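Ribosomal large subunit pseudouridine synthase D (Escherichia coli, PDB 1PRZ) converts specific uridines of 23S ribosomal RNA into pseudouridines, acting as a synthase of the RluA family. Local coordinates at residues E98-G103 and E233-M238. Residues are numbered along the deposited sequence; the frame is centred on the assembly and turned at random.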
loop_
_atom_site.group_PDB
_atom_site.type_symbol
_atom_site.label_atom_id
_atom_site.label_comp_id
_atom_site.label_asym_id
_atom_site.label_seq_id
_atom_site.Cartn_x
_atom_site.Cartn_y
_atom_site.Cartn_z
ATOM N N GLU A 98 -2.424 -6.203 -1.102
ATOM C CA GLU A 98 -1.956 -7.518 -0.683
ATOM C C GLU A 98 -0.919 -7.182 0.415
ATOM O O GLU A 98 -0.144 -6.233 0.280
ATOM C CB GLU A 98 -1.265 -8.275 -1.804
ATOM C CG GLU A 98 -0.793 -9.608 -1.309
ATOM C CD GLU A 98 -1.081 -10.733 -2.271
ATOM O OE1 GLU A 98 -2.222 -10.830 -2.805
ATOM O OE2 GLU A 98 -0.150 -11.543 -2.479
ATOM N N ALA A 99 -0.907 -7.971 1.482
ATOM C CA ALA A 99 -0.011 -7.704 2.586
ATOM C C ALA A 99 0.379 -9.000 3.245
ATOM O O ALA A 99 -0.300 -10.019 3.102
ATOM C CB ALA A 99 -0.724 -6.811 3.638
ATOM N N VAL A 100 1.476 -8.938 3.988
ATOM C CA VAL A 100 1.907 -10.087 4.760
ATOM C C VAL A 100 1.989 -9.574 6.185
ATOM O O VAL A 100 2.701 -8.598 6.462
ATOM C CB VAL A 100 3.271 -10.628 4.327
ATOM C CG1 VAL A 100 3.625 -11.800 5.232
ATOM C CG2 VAL A 100 3.213 -11.090 2.825
ATOM N N ALA A 101 1.211 -10.191 7.078
ATOM C CA ALA A 101 1.173 -9.772 8.477
ATOM C C ALA A 101 1.836 -10.799 9.400
ATOM O O ALA A 101 1.893 -11.998 9.099
ATOM C CB ALA A 101 -0.269 -9.529 8.914
ATOM N N ILE A 102 2.340 -10.329 10.530
ATOM C CA ILE A 102 2.983 -11.247 11.449
ATOM C C ILE A 102 1.906 -11.988 12.208
ATOM O O ILE A 102 0.814 -11.457 12.483
ATOM C CB ILE A 102 3.905 -10.524 12.489
ATOM C CG1 ILE A 102 3.036 -9.725 13.458
ATOM C CG2 ILE A 102 4.945 -9.640 11.771
ATOM C CD1 ILE A 102 3.593 -9.633 14.875
ATOM N N GLY A 103 2.200 -13.238 12.503
ATOM C CA GLY A 103 1.286 -14.019 13.293
ATOM C C GLY A 103 0.336 -14.866 12.496
ATOM O O GLY A 103 -0.014 -14.547 11.362
ATOM N N GLU A 233 9.380 -13.065 -3.245
ATOM C CA GLU A 233 10.417 -13.843 -2.565
ATOM C C GLU A 233 10.019 -14.137 -1.118
ATOM O O GLU A 233 10.217 -15.251 -0.622
ATOM C CB GLU A 233 11.746 -13.081 -2.595
ATOM C CG GLU A 233 12.510 -13.269 -3.899
ATOM C CD GLU A 233 13.590 -12.205 -4.147
ATOM O OE1 GLU A 233 14.035 -11.521 -3.171
ATOM O OE2 GLU A 233 13.991 -12.048 -5.337
ATOM N N LEU A 234 9.464 -13.134 -0.444
ATOM C CA LEU A 234 9.050 -13.302 0.944
ATOM C C LEU A 234 7.938 -14.351 1.065
ATOM O O LEU A 234 8.019 -15.270 1.878
ATOM C CB LEU A 234 8.554 -11.967 1.516
ATOM C CG LEU A 234 8.159 -11.953 2.997
ATOM C CD1 LEU A 234 9.431 -12.033 3.873
ATOM C CD2 LEU A 234 7.401 -10.672 3.329
ATOM N N ILE A 235 6.891 -14.199 0.259
ATOM C CA ILE A 235 5.757 -15.118 0.271
ATOM C C ILE A 235 6.206 -16.531 -0.119
ATOM O O ILE A 235 5.816 -17.521 0.494
ATOM C CB ILE A 235 4.646 -14.620 -0.725
ATOM C CG1 ILE A 235 4.045 -13.313 -0.216
ATOM C CG2 ILE A 235 3.590 -15.714 -0.966
ATOM C CD1 ILE A 235 3.303 -12.529 -1.298
ATOM N N GLU A 236 7.049 -16.628 -1.132
ATOM C CA GLU A 236 7.463 -17.957 -1.553
ATOM C C GLU A 236 8.288 -18.698 -0.539
ATOM O O GLU A 236 8.147 -19.915 -0.406
ATOM C CB GLU A 236 8.170 -17.889 -2.899
ATOM C CG GLU A 236 7.138 -17.479 -3.937
ATOM C CD GLU A 236 7.635 -17.469 -5.357
ATOM O OE1 GLU A 236 8.870 -17.640 -5.602
ATOM O OE2 GLU A 236 6.750 -17.279 -6.225
ATOM N N VAL A 237 9.113 -17.996 0.222
ATOM C CA VAL A 237 9.879 -18.723 1.206
ATOM C C VAL A 237 8.998 -19.110 2.407
ATOM O O VAL A 237 9.152 -20.195 2.990
ATOM C CB VAL A 237 11.141 -17.943 1.626
ATOM C CG1 VAL A 237 10.803 -16.845 2.626
ATOM C CG2 VAL A 237 12.160 -18.942 2.137
HETATM N N MSE A 238 8.037 -18.252 2.761
HETATM C CA MSE A 238 7.120 -18.588 3.848
HETATM C C MSE A 238 6.207 -19.778 3.478
HETATM O O MSE A 238 5.805 -20.581 4.335
HETATM C CB MSE A 238 6.258 -17.377 4.196
HETATM C CG MSE A 238 7.081 -16.183 4.635
HETATM SE SE MSE A 238 5.920 -14.748 5.183
HETATM C CE MSE A 238 7.089 -13.818 6.415
#
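V100 points its side chain from the strand at L234, I235 and M238 of helix 229-244. Its CB heads toward the helix and forks there. CG1, anti to the backbone N (chi1 178°), lies 3.7 Å from SE of selenomethionine M238, with CE a little farther at 4.2 Å. CG2, anti to the carbonyl carbon and beside the backbone N, lies 3.9 Å from CG1 of I235 and 4.2 Å from CD2 of L234. A short beta-branched residue suits this place: its two methyls meet three helix residues. L234 and I235 offer branched apolar chains to CG2, while M238, long and extended beyond CG, reaches from helix to strand. The strand is an inner member of the antiparallel sheet of the pseudouridine synthase catalytic module, paired with strands 147-154 and 205-213; helix 229-244 packs over this face, the axes of 98-102 and 233-238 lying 52° apart. A99 and A101 point away from the helix and touch L152 and L150. E98 also directs CB toward the helix, and its chain, bent at chi2 (136°), brings OE2 3.8 Å from CD1 of I235. Its length lets the buried carboxylate salt-bridge R151 NH1 through OE1; OE2 has a weak, long ion pair with R149 NH1.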